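Local coordinates for protein flagellar assembly factor FliW (Geobacillus thermodenitrificans, PDB 5DMD) that probably binds CsrA, preventing it from repressing translation of targets such as flagellin, and probably also binds flagellin and takes part in flagellum assembly, at residues I4-K7 with Y8-D11; L48-V51 with N52-A55; Q83-G86 with E87-A91; T106-L109 with Q110-I113; V114-V117 with H118-L121. The protein carries 1 engineered substitution. One frame throughout, in Å; residues are numbered along the deposited sequence.

Overall arrangement
All five contacts are local turns in a largely antiparallel beta protein. Contacts 1 and 3 lie at the surface, contacts 2 and 5 are partly buried, and contact 4 is buried. Contacts 1 and 2 touch where Gln49 OE1 meets Lys7 N, while contacts 3 and 5 meet through neighbouring strands 90-97 and 106-116 and through Gln83 with Lys119. Contacts 4 and 5 share strand 106-116, one at its interruption and the other at its end. A threonine hydroxyl organises contact 1, a serine hydroxyl and a glutamine amide contact 2, a carboxylate contact 3, and asparagine amides contacts 4 and 5. Bridging waters appear in contacts 1, 4 and 5, even within the buried turn of contact 4.

Contact 1. Residues I4-K7 with Y8-D11; sequences IATK and YHGD
Tyr8 and Lys7 lie side by side in the loop of a small beta hairpin that joins strand 3-4 to strand 12-13. Lys7 CG, anti to the backbone N (chi1 -175°), sits over the middle of the Tyr8 ring, 3.8 Å from its centroid, in a CH-pi contact. The extended lysine chain then follows the ring toward the phenol, where a water joins Lys7 NZ to Tyr8 OH. His9 comes next: its backbone N donates to Thr6 OG1 over 2.9 Å, while its imidazole turns away to bond through NE2 with Gln39 O. At Gly10 the same hydroxyl acts as donor, Thr6 OG1 reaching Gly10 O at 2.7 Å from slightly off the carbonyl plane. A valine in place of Thr6 would probably leave His9 N and Gly10 O without their common partner, so that the loop could open more easily. A second water links Gly10 N to Thr6 O across the hairpin. Asp11 closes the loop beside Ala5, with a third water between Asp11 OD1 and Thr6 N, and Asp11 CA makes a CA-H...O contact of 3.3 Å with Ile4 O.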
loop_
_atom_site.group_PDB
_atom_site.type_symbol
_atom_site.label_atom_id
_atom_site.label_comp_id
_atom_site.label_asym_id
_atom_site.label_seq_id
_atom_site.Cartn_x
_atom_site.Cartn_y
_atom_site.Cartn_z
ATOM N N ILE A 4 -9.765 18.006 -1.403
ATOM C CA ILE A 4 -9.536 17.324 -0.134
ATOM C C ILE A 4 -8.318 17.934 0.541
ATOM O O ILE A 4 -7.477 18.555 -0.114
ATOM C CB ILE A 4 -9.367 15.787 -0.300
ATOM C CG1 ILE A 4 -8.136 15.427 -1.146
ATOM C CG2 ILE A 4 -10.622 15.160 -0.896
ATOM C CD1 ILE A 4 -7.762 13.927 -1.134
ATOM N N ALA A 5 -8.225 17.774 1.854
ATOM C CA ALA A 5 -6.966 17.976 2.551
ATOM C C ALA A 5 -6.197 16.655 2.596
ATOM O O ALA A 5 -6.780 15.567 2.495
ATOM C CB ALA A 5 -7.195 18.523 3.963
ATOM N N THR A 6 -4.870 16.747 2.732
ATOM C CA THR A 6 -4.001 15.572 2.698
ATOM C C THR A 6 -2.941 15.658 3.787
ATOM O O THR A 6 -2.754 16.692 4.435
ATOM C CB THR A 6 -3.282 15.396 1.353
ATOM O OG1 THR A 6 -2.317 16.442 1.190
ATOM C CG2 THR A 6 -4.261 15.419 0.178
ATOM N N LYS A 7 -2.215 14.555 3.954
ATOM C CA LYS A 7 -1.162 14.503 4.963
ATOM C C LYS A 7 0.107 15.198 4.495
ATOM O O LYS A 7 0.752 15.902 5.281
ATOM C CB LYS A 7 -0.843 13.051 5.324
ATOM C CG LYS A 7 0.163 12.933 6.465
ATOM C CD LYS A 7 0.060 11.589 7.153
ATOM C CE LYS A 7 1.259 11.372 8.065
ATOM N NZ LYS A 7 1.170 10.056 8.752
ATOM N N TYR A 8 0.488 15.007 3.231
ATOM C CA TYR A 8 1.785 15.441 2.732
ATOM C C TYR A 8 1.732 16.381 1.536
ATOM O O TYR A 8 2.787 16.900 1.149
ATOM C CB TYR A 8 2.632 14.228 2.319
ATOM C CG TYR A 8 2.967 13.260 3.420
ATOM C CD1 TYR A 8 3.851 13.604 4.434
ATOM C CD2 TYR A 8 2.418 11.991 3.431
ATOM C CE1 TYR A 8 4.175 12.703 5.434
ATOM C CE2 TYR A 8 2.731 11.080 4.424
ATOM C CZ TYR A 8 3.610 11.443 5.424
ATOM O OH TYR A 8 3.924 10.539 6.413
ATOM N N HIS A 9 0.566 16.597 0.921
ATOM C CA HIS A 9 0.486 17.319 -0.342
ATOM C C HIS A 9 -0.264 18.639 -0.248
ATOM O O HIS A 9 -0.440 19.307 -1.273
ATOM C CB HIS A 9 -0.170 16.436 -1.411
ATOM C CG HIS A 9 0.672 15.272 -1.827
ATOM N ND1 HIS A 9 0.705 14.082 -1.125
ATOM C CD2 HIS A 9 1.516 15.118 -2.873
ATOM C CE1 HIS A 9 1.541 13.249 -1.720
ATOM N NE2 HIS A 9 2.040 13.850 -2.786
ATOM N N GLY A 10 -0.698 19.040 0.938
ATOM C CA GLY A 10 -1.577 20.189 1.056
ATOM C C GLY A 10 -2.956 19.898 0.483
ATOM O O GLY A 10 -3.326 18.755 0.217
ATOM N N ASP A 11 -3.731 20.965 0.303
ATOM C CA ASP A 11 -5.053 20.807 -0.289
ATOM C C ASP A 11 -4.927 20.579 -1.793
ATOM O O ASP A 11 -4.299 21.379 -2.497
ATOM C CB ASP A 11 -5.904 22.055 -0.057
ATOM C CG ASP A 11 -6.334 22.238 1.390
ATOM O OD1 ASP A 11 -5.946 21.449 2.269
ATOM O OD2 ASP A 11 -7.065 23.220 1.646
HETATM O O HOH W 1 -4.038 19.544 3.330
HETATM O O HOH W 2 -0.712 18.472 3.781
HETATM O O HOH W 3 2.534 8.339 6.718
#

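Contact 2. Residues L48-V51 with N52-A55; sequences LQSV and NTPA
From Ser50 to Thr53 the chain folds back on itself, bringing the two CA atoms of Ser50 and Thr53 within 5.4 Å, with Val51 and Asn52 at the corner in type I turn conformation. The hydroxyl of Ser50 occupies the inside of this bend. With OG anti to the backbone N (chi1 169°), it lies beside the carbonyl carbon and points forward along the chain, where it accepts two backbone N-H groups: Thr53 N at 2.9 Å from Ser50 OG and Asn52 N at 3.1 Å from the same oxygen. The bond from Asn52 N defines an ST turn, here set at the start of the link between antiparallel strands 45-50 and 57-61. Glu32 reinforces it from outside, one carboxylate oxygen bonding to Ser50 OG and the other to Thr53 OG1. Ser50 CB also packs against Thr53 O at 3.4 Å. The second grip comes from Gln49, whose chain bends at chi2 (69°) to bring NE2 between the carbonyls of Ser50 and Pro54. Gln49 NE2 donates to Ser50 O at 3.1 Å, on a lone pair in the carbonyl plane, and to Pro54 O at 3.0 Å from above that carbonyl's plane. Both acceptors lie close to the Gln49 amide plane, which fixes the rotation of the group, and Gln49 OE1 takes the backbone N-H of Lys7.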
loop_
_atom_site.group_PDB
_atom_site.type_symbol
_atom_site.label_atom_id
_atom_site.label_comp_id
_atom_site.label_asym_id
_atom_site.label_seq_id
_atom_site.Cartn_x
_atom_site.Cartn_y
_atom_site.Cartn_z
ATOM N N LEU A 48 -0.813 6.431 0.038
ATOM C CA LEU A 48 -2.198 5.965 0.031
ATOM C C LEU A 48 -2.989 6.928 0.911
ATOM O O LEU A 48 -2.940 6.842 2.138
ATOM C CB LEU A 48 -2.259 4.531 0.555
ATOM C CG LEU A 48 -3.645 3.887 0.562
ATOM C CD1 LEU A 48 -4.153 3.697 -0.868
ATOM C CD2 LEU A 48 -3.595 2.564 1.322
ATOM N N GLN A 49 -3.721 7.854 0.284
ATOM C CA GLN A 49 -4.331 8.993 0.972
ATOM C C GLN A 49 -5.843 8.828 1.043
ATOM O O GLN A 49 -6.508 8.733 0.007
ATOM C CB GLN A 49 -4.001 10.286 0.223
ATOM C CG GLN A 49 -4.685 11.526 0.778
ATOM C CD GLN A 49 -4.161 11.916 2.144
ATOM O OE1 GLN A 49 -2.971 12.182 2.319
ATOM N NE2 GLN A 49 -5.050 11.914 3.135
ATOM N N SER A 50 -6.390 8.821 2.255
ATOM C CA SER A 50 -7.836 8.815 2.409
ATOM C C SER A 50 -8.437 10.101 1.850
ATOM O O SER A 50 -7.933 11.201 2.090
ATOM C CB SER A 50 -8.201 8.711 3.890
ATOM O OG SER A 50 -9.585 8.967 4.057
ATOM N N VAL A 51 -9.545 9.959 1.115
ATOM C CA VAL A 51 -10.305 11.096 0.593
ATOM C C VAL A 51 -11.169 11.756 1.654
ATOM O O VAL A 51 -11.614 12.894 1.466
ATOM C CB VAL A 51 -11.123 10.541 -0.590
ATOM C CG1 VAL A 51 -12.129 11.552 -1.126
ATOM C CG2 VAL A 51 -10.205 10.086 -1.686
ATOM N N ASN A 52 -11.386 11.089 2.788
ATOM C CA ASN A 52 -12.248 11.620 3.833
ATOM C C ASN A 52 -11.507 12.054 5.087
ATOM O O ASN A 52 -12.024 12.900 5.822
ATOM C CB ASN A 52 -13.300 10.572 4.224
ATOM C CG ASN A 52 -14.217 10.242 3.081
ATOM O OD1 ASN A 52 -15.031 11.070 2.679
ATOM N ND2 ASN A 52 -14.086 9.034 2.537
ATOM N N THR A 53 -10.321 11.507 5.349
ATOM C CA THR A 53 -9.589 11.747 6.590
ATOM C C THR A 53 -8.164 12.173 6.254
ATOM O O THR A 53 -7.319 11.318 5.934
ATOM C CB THR A 53 -9.569 10.481 7.442
ATOM O OG1 THR A 53 -10.909 10.031 7.656
ATOM C CG2 THR A 53 -8.928 10.764 8.794
ATOM N N PRO A 54 -7.857 13.474 6.318
ATOM C CA PRO A 54 -6.530 13.937 5.871
ATOM C C PRO A 54 -5.353 13.241 6.537
ATOM O O PRO A 54 -4.349 12.964 5.870
ATOM C CB PRO A 54 -6.564 15.444 6.187
ATOM C CG PRO A 54 -8.012 15.807 6.100
ATOM C CD PRO A 54 -8.774 14.596 6.593
ATOM N N ALA A 55 -5.438 12.947 7.836
ATOM C CA ALA A 55 -4.289 12.375 8.529
ATOM C C ALA A 55 -4.028 10.926 8.140
ATOM O O ALA A 55 -2.944 10.403 8.432
ATOM C CB ALA A 55 -4.465 12.496 10.045
#

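Contact 3. Residues Q83-G86 with E87-A91; sequences QITG and EQDVA
Between Gln83 and Gly86 the chain bends round the carboxylate of Asp89. Gln83, just past helix 76-81, has the positive phi of a Schellman motif; its carbonyl O passes 4.0 Å from Asp89 OD2, while Gln83 OE1 leads away to Lys119 NZ. Ile84 supplies the apolar part of the contact. Its side chain crosses that of Val90 at about a right angle, and Val90 CG2 is met by Ile84 CG2 at 3.6 Å, with CG1 and CD1 of the isoleucine nearly as close; both residues also pack on Val114. Thr85 grips the acid twice. Thr85 N donates to Asp89 OD2 over 2.7 Å in a nearly straight bond that arrives almost end-on to the C-O bond. Thr85 OG1, lying between its own backbone N and carbonyl carbon (chi1 68°), folds back to the same oxygen, Asp89 OD2, at 2.7 Å, on the syn side but somewhat out of the carboxylate plane. Gly86 N adds a weak third bond at 3.5 Å to Asp89 OD2. So many donors on one oxygen would tend to keep the carboxylate ionised. Gly86 O in turn accepts Asp89 N at 3.1 Å from above its carbonyl plane. That bond, followed by Val90 N to Glu87 O, gives the i to i+3 pattern of a 3-10 turn, which here leads directly into strand 90-97.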
loop_
_atom_site.group_PDB
_atom_site.type_symbol
_atom_site.label_atom_id
_atom_site.label_comp_id
_atom_site.label_asym_id
_atom_site.label_seq_id
_atom_site.Cartn_x
_atom_site.Cartn_y
_atom_site.Cartn_z
ATOM N N GLN A 83 -11.860 -8.724 -8.786
ATOM C CA GLN A 83 -12.077 -9.035 -10.207
ATOM C C GLN A 83 -10.767 -9.226 -10.970
ATOM O O GLN A 83 -10.600 -8.738 -12.088
ATOM C CB GLN A 83 -12.996 -8.012 -10.882
ATOM C CG GLN A 83 -14.321 -7.842 -10.149
ATOM C CD GLN A 83 -15.368 -7.121 -10.971
ATOM O OE1 GLN A 83 -15.048 -6.241 -11.770
ATOM N NE2 GLN A 83 -16.629 -7.489 -10.777
ATOM N N ILE A 84 -9.836 -9.961 -10.370
ATOM C CA ILE A 84 -8.505 -10.160 -10.937
ATOM C C ILE A 84 -8.526 -11.411 -11.806
ATOM O O ILE A 84 -8.878 -12.499 -11.335
ATOM C CB ILE A 84 -7.446 -10.276 -9.831
ATOM C CG1 ILE A 84 -7.274 -8.939 -9.102
ATOM C CG2 ILE A 84 -6.112 -10.731 -10.406
ATOM C CD1 ILE A 84 -6.619 -9.062 -7.747
ATOM N N THR A 85 -8.145 -11.259 -13.080
ATOM C CA THR A 85 -8.056 -12.383 -14.008
ATOM C C THR A 85 -6.629 -12.873 -14.203
ATOM O O THR A 85 -6.430 -14.019 -14.621
ATOM C CB THR A 85 -8.602 -11.984 -15.388
ATOM O OG1 THR A 85 -7.726 -11.023 -15.993
ATOM C CG2 THR A 85 -9.982 -11.359 -15.249
ATOM N N GLY A 86 -5.643 -12.034 -13.918
ATOM C CA GLY A 86 -4.247 -12.365 -14.127
ATOM C C GLY A 86 -3.403 -11.253 -13.553
ATOM O O GLY A 86 -3.913 -10.209 -13.134
ATOM N N GLU A 87 -2.092 -11.480 -13.535
ATOM C CA GLU A 87 -1.228 -10.505 -12.881
ATOM C C GLU A 87 -1.188 -9.167 -13.614
ATOM O O GLU A 87 -0.861 -8.152 -12.994
ATOM C CB GLU A 87 0.168 -11.079 -12.621
ATOM C CG GLU A 87 0.228 -11.975 -11.372
ATOM C CD GLU A 87 -0.307 -11.296 -10.113
ATOM O OE1 GLU A 87 0.227 -10.229 -9.736
ATOM O OE2 GLU A 87 -1.259 -11.832 -9.498
ATOM N N GLN A 88 -1.558 -9.128 -14.901
ATOM C CA GLN A 88 -1.569 -7.858 -15.623
ATOM C C GLN A 88 -2.605 -6.887 -15.072
ATOM O O GLN A 88 -2.535 -5.687 -15.366
ATOM C CB GLN A 88 -1.809 -8.095 -17.123
ATOM C CG GLN A 88 -0.648 -8.781 -17.836
ATOM C CD GLN A 88 0.587 -7.903 -17.964
ATOM O OE1 GLN A 88 0.517 -6.680 -17.832
ATOM N NE2 GLN A 88 1.731 -8.530 -18.219
ATOM N N ASP A 89 -3.555 -7.368 -14.276
ATOM C CA ASP A 89 -4.599 -6.515 -13.726
ATOM C C ASP A 89 -4.162 -5.781 -12.467
ATOM O O ASP A 89 -4.848 -4.834 -12.067
ATOM C CB ASP A 89 -5.835 -7.351 -13.363
ATOM C CG ASP A 89 -6.447 -8.059 -14.559
ATOM O OD1 ASP A 89 -6.096 -7.713 -15.698
ATOM O OD2 ASP A 89 -7.273 -8.982 -14.350
ATOM N N VAL A 90 -3.035 -6.168 -11.857
ATOM C CA VAL A 90 -2.756 -5.906 -10.447
ATOM C C VAL A 90 -1.571 -4.967 -10.299
ATOM O O VAL A 90 -0.546 -5.131 -10.967
ATOM C CB VAL A 90 -2.462 -7.232 -9.721
ATOM C CG1 VAL A 90 -2.043 -6.980 -8.283
ATOM C CG2 VAL A 90 -3.683 -8.126 -9.771
ATOM N N ALA A 91 -1.709 -3.998 -9.398
ATOM C CA ALA A 91 -0.572 -3.285 -8.834
ATOM C C ALA A 91 -0.451 -3.653 -7.363
ATOM O O ALA A 91 -1.452 -3.689 -6.642
ATOM C CB ALA A 91 -0.757 -1.776 -8.953
#

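Contact 4. Residues T106-L109 with Q110-I113; sequences TANL and QAPI
Asn108 reaches forward over the backbone of Gln110 and Ala111, and its side-chain oxygen supplies the direct polar contacts of this bend. Asn108 OD1 lies 2.9 Å from Gln110 N and 3.2 Å from Ala111 N; with N-H...O angles near 120°, both hydrogen bonds are weak. The side-chain torsion makes them possible: CG stands beside the carbonyl carbon (chi1 -174°), which carries the amide in the direction of the chain. A leucine in place of Asn108 would probably deprive the N-H groups of Gln110 and Ala111 of this shared acceptor and leave the bend less firmly set. Water bridging is the second kind of interaction. One water donates to both Asn108 O and Ala111 O, at 2.7 Å from each, and so spans the mouth of the turn; Ala111 O also receives Gln124 NE2. The fold at this point is an Asx turn on a type I beta turn, Asn108 to Ala111, which interrupts strand 106-116, a strand that pairs with strand 90-97 on either side of the bend and goes on to form a hairpin with strand 121-124. Packing makes up the rest. Gln110 CB presses to 3.3 Å from Asn108 OD1, and Ala111 CB stands 3.9 Å from the same oxygen, so the asparagine amide is flanked by carbon as well as by N-H groups. Pro112 CD rests 3.9 Å from Leu109 O, a carbonyl that also takes a hydrogen bond from Tyr70 OH, while the Leu109 side chain turns away toward Val94.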
loop_
_atom_site.group_PDB
_atom_site.type_symbol
_atom_site.label_atom_id
_atom_site.label_comp_id
_atom_site.label_asym_id
_atom_site.label_seq_id
_atom_site.Cartn_x
_atom_site.Cartn_y
_atom_site.Cartn_z
ATOM N N THR A 106 11.316 -0.054 7.720
ATOM C CA THR A 106 10.888 -1.413 7.427
ATOM C C THR A 106 9.608 -1.398 6.604
ATOM O O THR A 106 8.908 -0.389 6.523
ATOM C CB THR A 106 10.643 -2.216 8.711
ATOM O OG1 THR A 106 9.629 -1.579 9.499
ATOM C CG2 THR A 106 11.924 -2.322 9.524
ATOM N N ALA A 107 9.312 -2.549 6.008
ATOM C CA ALA A 107 8.072 -2.773 5.280
ATOM C C ALA A 107 7.324 -3.967 5.866
ATOM O O ALA A 107 7.933 -4.931 6.335
ATOM C CB ALA A 107 8.362 -3.062 3.805
ATOM N N ASN A 108 5.990 -3.900 5.829
ATOM C CA ASN A 108 5.142 -5.024 6.231
ATOM C C ASN A 108 4.854 -5.866 4.993
ATOM O O ASN A 108 3.942 -5.566 4.219
ATOM C CB ASN A 108 3.858 -4.543 6.911
ATOM C CG ASN A 108 3.022 -5.695 7.461
ATOM O OD1 ASN A 108 3.126 -6.831 6.998
ATOM N ND2 ASN A 108 2.208 -5.412 8.473
ATOM N N LEU A 109 5.642 -6.932 4.807
ATOM C CA LEU A 109 5.447 -7.835 3.680
ATOM C C LEU A 109 4.302 -8.821 3.898
ATOM O O LEU A 109 3.851 -9.452 2.930
ATOM C CB LEU A 109 6.754 -8.578 3.379
ATOM C CG LEU A 109 7.951 -7.679 3.075
ATOM C CD1 LEU A 109 9.136 -8.535 2.656
ATOM C CD2 LEU A 109 7.612 -6.648 2.007
ATOM N N GLN A 110 3.799 -8.948 5.130
ATOM C CA GLN A 110 2.672 -9.838 5.387
ATOM C C GLN A 110 1.351 -9.283 4.876
ATOM O O GLN A 110 0.428 -10.064 4.626
ATOM C CB GLN A 110 2.541 -10.109 6.891
ATOM C CG GLN A 110 1.585 -11.246 7.233
ATOM C CD GLN A 110 1.189 -11.273 8.703
ATOM O OE1 GLN A 110 1.816 -10.632 9.543
ATOM N NE2 GLN A 110 0.147 -12.034 9.017
ATOM N N ALA A 111 1.228 -7.966 4.710
ATOM C CA ALA A 111 -0.068 -7.330 4.461
ATOM C C ALA A 111 0.011 -6.342 3.306
ATOM O O ALA A 111 -0.169 -5.134 3.492
ATOM C CB ALA A 111 -0.605 -6.665 5.728
ATOM N N PRO A 112 0.211 -6.833 2.085
ATOM C CA PRO A 112 0.289 -5.930 0.932
ATOM C C PRO A 112 -1.043 -5.280 0.581
ATOM O O PRO A 112 -2.130 -5.812 0.851
ATOM C CB PRO A 112 0.758 -6.853 -0.205
ATOM C CG PRO A 112 0.207 -8.178 0.166
ATOM C CD PRO A 112 0.321 -8.248 1.679
ATOM N N ILE A 113 -0.931 -4.103 -0.035
ATOM C CA ILE A 113 -2.047 -3.430 -0.700
ATOM C C ILE A 113 -2.121 -3.949 -2.133
ATOM O O ILE A 113 -1.136 -3.878 -2.878
ATOM C CB ILE A 113 -1.842 -1.905 -0.692
ATOM C CG1 ILE A 113 -1.785 -1.349 0.742
ATOM C CG2 ILE A 113 -2.930 -1.206 -1.519
ATOM C CD1 ILE A 113 -3.124 -1.380 1.461
HETATM O O HOH W 4 2.038 -3.614 3.924
#

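Contact 5. Residues V114-V117 with H118-L121; sequences VINV and HKRL
Asn116 and Leu121 form the tight end of this contact, an antiparallel hydrogen-bonded pair. Asn116 N meets Leu121 O almost head-on at 2.9 Å, and Leu121 N returns a longer bond of 3.3 Å to Asn116 O. Asn116 CG points away from its own backbone N (chi1 -177°), and the amide lies alongside Lys119; its OD1 accepts Lys119 N at 3.2 Å from well above the amide plane, and its ND2 is held by Leu82 O. Arg120, with positive phi, and Leu121 both face Asn116, a G1 beta bulge in the hairpin between strands 106-116 and 121-124. Here Val117 O is gripped from opposite faces of its plane, by Arg120 N at 3.2 Å and by Arg120 NH1 at 3.1 Å; the oxygen lies in the guanidinium plane, and Arg120 NH2 goes on to Lys17 O. The outer side is looser and wetter. His118 is exposed, with Lys119 CG over one ring face near the rim. One water lies at the edge of that ring, 2.7 Å from His118 ND1, and also binds His118 N and Asn116 OD1. Another joins Asn116 ND2 to Lys119 NZ, whose second partner is Gln83.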
loop_
_atom_site.group_PDB
_atom_site.type_symbol
_atom_site.label_atom_id
_atom_site.label_comp_id
_atom_site.label_asym_id
_atom_site.label_seq_id
_atom_site.Cartn_x
_atom_site.Cartn_y
_atom_site.Cartn_z
ATOM N N VAL A 114 -3.293 -4.432 -2.534
ATOM C CA VAL A 114 -3.500 -5.057 -3.835
ATOM C C VAL A 114 -4.582 -4.269 -4.546
ATOM O O VAL A 114 -5.688 -4.121 -4.016
ATOM C CB VAL A 114 -3.933 -6.523 -3.679
ATOM C CG1 VAL A 114 -4.150 -7.159 -5.044
ATOM C CG2 VAL A 114 -2.911 -7.293 -2.842
ATOM N N ILE A 115 -4.283 -3.777 -5.751
ATOM C CA ILE A 115 -5.214 -2.934 -6.489
ATOM C C ILE A 115 -5.424 -3.499 -7.886
ATOM O O ILE A 115 -4.453 -3.764 -8.605
ATOM C CB ILE A 115 -4.707 -1.481 -6.557
ATOM C CG1 ILE A 115 -4.690 -0.881 -5.148
ATOM C CG2 ILE A 115 -5.564 -0.647 -7.515
ATOM C CD1 ILE A 115 -4.063 0.496 -5.061
ATOM N N ASN A 116 -6.688 -3.680 -8.272
ATOM C CA ASN A 116 -7.033 -3.854 -9.677
ATOM C C ASN A 116 -7.093 -2.456 -10.272
ATOM O O ASN A 116 -8.034 -1.699 -10.007
ATOM C CB ASN A 116 -8.361 -4.591 -9.850
ATOM C CG ASN A 116 -8.700 -4.843 -11.320
ATOM O OD1 ASN A 116 -8.368 -4.040 -12.194
ATOM N ND2 ASN A 116 -9.377 -5.952 -11.594
ATOM N N VAL A 117 -6.074 -2.109 -11.057
ATOM C CA VAL A 117 -5.895 -0.720 -11.476
ATOM C C VAL A 117 -7.066 -0.252 -12.331
ATOM O O VAL A 117 -7.656 0.802 -12.072
ATOM C CB VAL A 117 -4.552 -0.541 -12.204
ATOM C CG1 VAL A 117 -4.361 0.909 -12.589
ATOM C CG2 VAL A 117 -3.407 -1.000 -11.318
ATOM N N HIS A 118 -7.408 -1.009 -13.379
ATOM C CA HIS A 118 -8.409 -0.505 -14.319
ATOM C C HIS A 118 -9.825 -0.558 -13.762
ATOM O O HIS A 118 -10.685 0.201 -14.227
ATOM C CB HIS A 118 -8.285 -1.155 -15.708
ATOM C CG HIS A 118 -8.936 -2.501 -15.825
ATOM N ND1 HIS A 118 -8.322 -3.667 -15.413
ATOM C CD2 HIS A 118 -10.127 -2.872 -16.357
ATOM C CE1 HIS A 118 -9.121 -4.692 -15.656
ATOM N NE2 HIS A 118 -10.221 -4.237 -16.227
ATOM N N LYS A 119 -10.075 -1.397 -12.756
ATOM C CA LYS A 119 -11.369 -1.451 -12.093
ATOM C C LYS A 119 -11.435 -0.533 -10.877
ATOM O O LYS A 119 -12.517 -0.373 -10.298
ATOM C CB LYS A 119 -11.674 -2.887 -11.652
ATOM C CG LYS A 119 -11.942 -3.833 -12.827
ATOM C CD LYS A 119 -13.034 -3.291 -13.750
ATOM C CE LYS A 119 -13.983 -4.380 -14.250
ATOM N NZ LYS A 119 -13.461 -5.756 -14.016
ATOM N N ARG A 120 -10.304 0.050 -10.475
ATOM C CA ARG A 120 -10.257 0.978 -9.342
ATOM C C ARG A 120 -10.747 0.334 -8.045
ATOM O O ARG A 120 -11.511 0.937 -7.283
ATOM C CB ARG A 120 -11.028 2.272 -9.638
ATOM C CG ARG A 120 -10.498 3.090 -10.798
ATOM C CD ARG A 120 -9.033 3.439 -10.649
ATOM N NE ARG A 120 -8.736 4.693 -11.330
ATOM C CZ ARG A 120 -8.024 4.792 -12.446
ATOM N NH1 ARG A 120 -7.503 3.725 -13.031
ATOM N NH2 ARG A 120 -7.836 5.992 -12.992
ATOM N N LEU A 121 -10.320 -0.904 -7.793
ATOM C CA LEU A 121 -10.703 -1.637 -6.592
ATOM C C LEU A 121 -9.464 -2.045 -5.805
ATOM O O LEU A 121 -8.489 -2.536 -6.381
ATOM C CB LEU A 121 -11.453 -2.915 -6.973
ATOM C CG LEU A 121 -12.755 -2.768 -7.757
ATOM C CD1 LEU A 121 -13.204 -4.138 -8.287
ATOM C CD2 LEU A 121 -13.842 -2.143 -6.895
HETATM O O HOH W 5 -5.989 -3.398 -14.055
HETATM O O HOH W 6 -11.131 -7.177 -14.008
#